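Local structure of acetyl-CoA hydrolase/transferase family protein (Porphyromonas gingivalis, 2NVV) at residues N31-I44 against S62-A76. The protein probably hydrolyses acetyl-CoA or transfers CoA between acyl-CoA and acetate, and binds zinc. Residues are numbered along the deposited sequence; the frame is centred on the assembly and turned at random.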
loop_
_atom_site.group_PDB
_atom_site.type_symbol
_atom_site.label_atom_id
_atom_site.label_comp_id
_atom_site.label_asym_id
_atom_site.label_seq_id
_atom_site.Cartn_x
_atom_site.Cartn_y
_atom_site.Cartn_z
ATOM N N ASN A 31 -1.593 27.938 4.346
ATOM C CA ASN A 31 -3.037 27.963 4.550
ATOM C C ASN A 31 -3.597 29.347 4.825
ATOM O O ASN A 31 -2.927 30.194 5.414
ATOM C CB ASN A 31 -3.408 27.067 5.731
ATOM C CG ASN A 31 -3.642 25.636 5.331
ATOM O OD1 ASN A 31 -4.728 25.269 4.890
ATOM N ND2 ASN A 31 -2.619 24.817 5.471
ATOM N N PRO A 32 -4.848 29.596 4.401
ATOM C CA PRO A 32 -5.482 30.892 4.633
ATOM C C PRO A 32 -5.663 31.032 6.153
ATOM O O PRO A 32 -5.939 30.043 6.830
ATOM C CB PRO A 32 -6.801 30.762 3.870
ATOM C CG PRO A 32 -7.084 29.289 3.934
ATOM C CD PRO A 32 -5.737 28.717 3.625
ATOM N N LYS A 33 -5.510 32.250 6.679
ATOM C CA LYS A 33 -5.602 32.481 8.119
ATOM C C LYS A 33 -6.668 33.464 8.621
ATOM O O LYS A 33 -6.941 33.521 9.826
ATOM C CB LYS A 33 -4.237 32.947 8.625
ATOM C CG LYS A 33 -3.106 32.015 8.289
ATOM C CD LYS A 33 -1.766 32.709 8.456
ATOM C CE LYS A 33 -0.606 31.760 8.173
ATOM N NZ LYS A 33 -0.563 31.305 6.767
ATOM N N VAL A 34 -7.271 34.238 7.725
ATOM C CA VAL A 34 -8.261 35.211 8.174
ATOM C C VAL A 34 -9.684 35.004 7.623
ATOM O O VAL A 34 -10.676 35.314 8.290
ATOM C CB VAL A 34 -7.761 36.654 7.872
ATOM C CG1 VAL A 34 -7.935 36.970 6.408
ATOM C CG2 VAL A 34 -8.492 37.664 8.743
ATOM N N VAL A 35 -9.794 34.458 6.423
ATOM C CA VAL A 35 -11.109 34.233 5.858
ATOM C C VAL A 35 -11.883 33.104 6.548
ATOM O O VAL A 35 -13.061 33.261 6.868
ATOM C CB VAL A 35 -11.026 33.952 4.345
ATOM C CG1 VAL A 35 -12.416 33.571 3.805
ATOM C CG2 VAL A 35 -10.512 35.188 3.629
ATOM N N PRO A 36 -11.238 31.941 6.779
ATOM C CA PRO A 36 -11.986 30.862 7.442
ATOM C C PRO A 36 -12.644 31.268 8.769
ATOM O O PRO A 36 -13.705 30.750 9.128
ATOM C CB PRO A 36 -10.942 29.750 7.595
ATOM C CG PRO A 36 -9.628 30.453 7.447
ATOM C CD PRO A 36 -9.887 31.489 6.409
ATOM N N ALA A 37 -12.029 32.202 9.487
ATOM C CA ALA A 37 -12.583 32.675 10.746
ATOM C C ALA A 37 -13.836 33.510 10.470
ATOM O O ALA A 37 -14.794 33.490 11.249
ATOM C CB ALA A 37 -11.548 33.508 11.491
ATOM N N ALA A 38 -13.819 34.248 9.363
ATOM C CA ALA A 38 -14.952 35.080 8.969
ATOM C C ALA A 38 -16.115 34.194 8.512
ATOM O O ALA A 38 -17.277 34.593 8.598
ATOM C CB ALA A 38 -14.543 36.015 7.860
ATOM N N ILE A 39 -15.795 33.001 8.018
ATOM C CA ILE A 39 -16.810 32.046 7.581
ATOM C C ILE A 39 -17.470 31.518 8.842
ATOM O O ILE A 39 -18.686 31.346 8.899
ATOM C CB ILE A 39 -16.203 30.814 6.878
ATOM C CG1 ILE A 39 -15.284 31.227 5.726
ATOM C CG2 ILE A 39 -17.315 29.906 6.416
ATOM C CD1 ILE A 39 -15.976 31.917 4.607
ATOM N N ALA A 40 -16.640 31.247 9.846
ATOM C CA ALA A 40 -17.103 30.737 11.124
ATOM C C ALA A 40 -18.106 31.682 11.768
ATOM O O ALA A 40 -19.148 31.237 12.243
ATOM C CB ALA A 40 -15.924 30.516 12.048
ATOM N N LYS A 41 -17.792 32.977 11.795
ATOM C CA LYS A 41 -18.698 33.973 12.381
ATOM C C LYS A 41 -20.033 33.824 11.660
ATOM O O LYS A 41 -21.091 33.639 12.271
ATOM C CB LYS A 41 -18.187 35.391 12.132
ATOM C CG LYS A 41 -16.726 35.635 12.453
ATOM C CD LYS A 41 -16.490 35.892 13.927
ATOM C CE LYS A 41 -15.041 36.322 14.155
ATOM N NZ LYS A 41 -14.740 36.531 15.597
ATOM N N ARG A 42 -19.944 33.916 10.339
ATOM C CA ARG A 42 -21.075 33.817 9.436
ATOM C C ARG A 42 -21.860 32.533 9.678
ATOM O O ARG A 42 -23.087 32.535 9.659
ATOM C CB ARG A 42 -20.535 33.871 8.011
ATOM C CG ARG A 42 -21.534 33.863 6.894
ATOM C CD ARG A 42 -20.780 33.904 5.572
ATOM N NE ARG A 42 -21.644 33.651 4.424
ATOM C CZ ARG A 42 -22.591 34.480 4.015
ATOM N NH1 ARG A 42 -22.796 35.618 4.663
ATOM N NH2 ARG A 42 -23.323 34.175 2.951
ATOM N N ALA A 43 -21.146 31.440 9.921
ATOM C CA ALA A 43 -21.768 30.143 10.158
ATOM C C ALA A 43 -22.528 30.145 11.470
ATOM O O ALA A 43 -23.650 29.653 11.549
ATOM C CB ALA A 43 -20.701 29.050 10.176
ATOM N N ILE A 44 -21.901 30.697 12.503
ATOM C CA ILE A 44 -22.508 30.767 13.825
ATOM C C ILE A 44 -23.739 31.663 13.799
ATOM O O ILE A 44 -24.761 31.340 14.399
ATOM C CB ILE A 44 -21.505 31.307 14.874
ATOM C CG1 ILE A 44 -20.363 30.301 15.067
ATOM C CG2 ILE A 44 -22.220 31.569 16.197
ATOM C CD1 ILE A 44 -19.276 30.750 16.028
ATOM N N SER A 62 -2.880 19.053 7.561
ATOM C CA SER A 62 -3.327 19.822 8.713
ATOM C C SER A 62 -3.368 21.315 8.399
ATOM O O SER A 62 -2.728 21.798 7.463
ATOM C CB SER A 62 -2.416 19.567 9.913
ATOM O OG SER A 62 -1.071 19.863 9.595
ATOM N N THR A 63 -4.144 22.040 9.193
ATOM C CA THR A 63 -4.305 23.473 9.021
ATOM C C THR A 63 -4.156 24.112 10.401
ATOM O O THR A 63 -4.155 23.415 11.421
ATOM C CB THR A 63 -5.701 23.768 8.433
ATOM O OG1 THR A 63 -6.707 23.533 9.422
ATOM C CG2 THR A 63 -5.973 22.843 7.276
ATOM N N GLY A 64 -4.026 25.430 10.461
ATOM C CA GLY A 64 -3.882 26.056 11.773
ATOM C C GLY A 64 -5.122 25.931 12.649
ATOM O O GLY A 64 -6.097 25.255 12.293
ATOM N N ALA A 65 -5.089 26.576 13.808
ATOM C CA ALA A 65 -6.237 26.561 14.704
ATOM C C ALA A 65 -7.236 27.585 14.153
ATOM O O ALA A 65 -8.402 27.618 14.546
ATOM C CB ALA A 65 -5.801 26.945 16.113
ATOM N N ARG A 66 -6.759 28.421 13.234
ATOM C CA ARG A 66 -7.580 29.468 12.626
ATOM C C ARG A 66 -8.240 28.981 11.347
ATOM O O ARG A 66 -8.670 29.771 10.512
ATOM C CB ARG A 66 -6.705 30.684 12.349
ATOM C CG ARG A 66 -5.892 31.062 13.563
ATOM C CD ARG A 66 -4.620 31.747 13.171
ATOM N NE ARG A 66 -4.858 33.107 12.735
ATOM C CZ ARG A 66 -3.906 33.904 12.277
ATOM N NH1 ARG A 66 -2.652 33.457 12.198
ATOM N NH2 ARG A 66 -4.206 35.143 11.913
ATOM N N LEU A 67 -8.311 27.663 11.215
ATOM C CA LEU A 67 -8.916 27.017 10.068
ATOM C C LEU A 67 -9.822 25.923 10.647
ATOM O O LEU A 67 -11.023 26.142 10.857
ATOM C CB LEU A 67 -7.830 26.401 9.185
ATOM C CG LEU A 67 -8.093 26.065 7.706
ATOM C CD1 LEU A 67 -9.494 25.473 7.515
ATOM C CD2 LEU A 67 -7.924 27.302 6.883
ATOM N N ASP A 68 -9.248 24.756 10.922
ATOM C CA ASP A 68 -10.024 23.652 11.476
ATOM C C ASP A 68 -10.558 24.007 12.856
ATOM O O ASP A 68 -11.708 23.749 13.178
ATOM C CB ASP A 68 -9.166 22.392 11.603
ATOM C CG ASP A 68 -8.918 21.717 10.283
ATOM O OD1 ASP A 68 -9.872 21.610 9.489
ATOM O OD2 ASP A 68 -7.772 21.276 10.048
ATOM N N GLY A 69 -9.701 24.590 13.680
ATOM C CA GLY A 69 -10.120 24.952 15.019
ATOM C C GLY A 69 -11.344 25.841 15.049
ATOM O O GLY A 69 -12.377 25.476 15.613
ATOM N N VAL A 70 -11.233 27.013 14.438
ATOM C CA VAL A 70 -12.342 27.950 14.420
ATOM C C VAL A 70 -13.589 27.346 13.742
ATOM O O VAL A 70 -14.716 27.528 14.219
ATOM C CB VAL A 70 -11.926 29.274 13.718
ATOM C CG1 VAL A 70 -11.688 29.043 12.232
ATOM C CG2 VAL A 70 -12.990 30.322 13.941
ATOM N N LEU A 71 -13.382 26.613 12.651
ATOM C CA LEU A 71 -14.485 26.007 11.918
ATOM C C LEU A 71 -15.158 24.911 12.735
ATOM O O LEU A 71 -16.378 24.739 12.683
ATOM C CB LEU A 71 -13.976 25.452 10.583
ATOM C CG LEU A 71 -14.341 26.193 9.279
ATOM C CD1 LEU A 71 -14.929 27.576 9.564
ATOM C CD2 LEU A 71 -13.096 26.295 8.389
ATOM N N ALA A 72 -14.361 24.174 13.495
ATOM C CA ALA A 72 -14.877 23.103 14.334
ATOM C C ALA A 72 -15.639 23.679 15.524
ATOM O O ALA A 72 -16.689 23.170 15.885
ATOM C CB ALA A 72 -13.726 22.223 14.824
ATOM N N GLN A 73 -15.103 24.733 16.142
ATOM C CA GLN A 73 -15.757 25.366 17.281
ATOM C C GLN A 73 -17.084 25.947 16.811
ATOM O O GLN A 73 -18.032 26.065 17.583
ATOM C CB GLN A 73 -14.890 26.489 17.859
ATOM C CG GLN A 73 -13.538 26.053 18.377
ATOM C CD GLN A 73 -12.753 27.198 19.017
ATOM O OE1 GLN A 73 -12.648 28.302 18.458
ATOM N NE2 GLN A 73 -12.185 26.935 20.191
ATOM N N ALA A 74 -17.135 26.320 15.536
ATOM C CA ALA A 74 -18.340 26.881 14.924
ATOM C C ALA A 74 -19.320 25.775 14.539
ATOM O O ALA A 74 -20.453 26.052 14.144
ATOM C CB ALA A 74 -17.971 27.689 13.688
ATOM N N ASP A 75 -18.884 24.527 14.657
ATOM C CA ASP A 75 -19.720 23.384 14.309
ATOM C C ASP A 75 -20.244 23.562 12.880
ATOM O O ASP A 75 -21.427 23.428 12.613
ATOM C CB ASP A 75 -20.881 23.261 15.309
ATOM C CG ASP A 75 -21.687 21.969 15.129
ATOM O OD1 ASP A 75 -21.129 20.974 14.615
ATOM O OD2 ASP A 75 -22.876 21.948 15.513
ATOM N N ALA A 76 -19.333 23.861 11.960
ATOM C CA ALA A 76 -19.696 24.089 10.565
ATOM C C ALA A 76 -18.968 23.141 9.640
ATOM O O ALA A 76 -18.735 23.463 8.481
ATOM C CB ALA A 76 -19.382 25.547 10.173
HETATM O O HOH W 1 -4.727 28.458 9.118
#
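Ala40 of helix 35-44 packs against Val70, Leu71 and Ala74, with Ala37 beside Val70, in a largely apolar contact between neighbouring, nearly parallel helices beside the parallel sheet of the N-terminal domain. The axes of 35-44 and 65-73 approach to 8.4 Å at 8°, a close spacing that small residues permit. Val70 points CG2 anti to its backbone nitrogen (CG1 at chi1 68°), which sets CG2 3.5 Å from Ala40 CB. The same methyl of Ala40 meets Ala74 CB, and one turn on Ile44 lays CG1 along Ala74 CB at 3.8 Å. Ala43 CB touches Ala76 CB just past the Schellman motif at Asp75 that ends the second helix. The pairing is consistent with a Rossmann-like alpha/beta fold: the helix begun at 35-44 leads on to strand 55-58, which leads into helix 65-73, a beta-alpha-beta arrangement whose strands 20-23 and 55-58 are adjacent and parallel. Leu67 and Leu71 also rest on Met57 of strand 55-58.

At the N-terminal ends, Leu67 CD2 packs against both prolines, 3.7 Å from Pro32 CG and 3.6 Å from Pro36 CG. A bend at chi3 (75°) lays the Arg66 guanidinium flat against Lys33 CB, which sits over its centre, 3.8 Å from CZ of Arg66. These like charges diverge: Lys33 NZ bonds Asn31 O and forms a salt bridge with Glu126, whereas Arg66 NH2 pairs with Glu214. A water donates to Pro32 O and weakly accepts from Gly64 N, bridging the two loops. Asn31 OD1 reaches Thr63 CG2, while Thr63 OG1 donates to Asp68 OD2 from above the carboxylate plane at 2.6 Å and accepts from Asp68 N; Asp68 OD1 engages Arg80. Neighbouring Ser62 lies about 7 Å, side chain to side chain, from Asn374, a predicted CoA-binding residue.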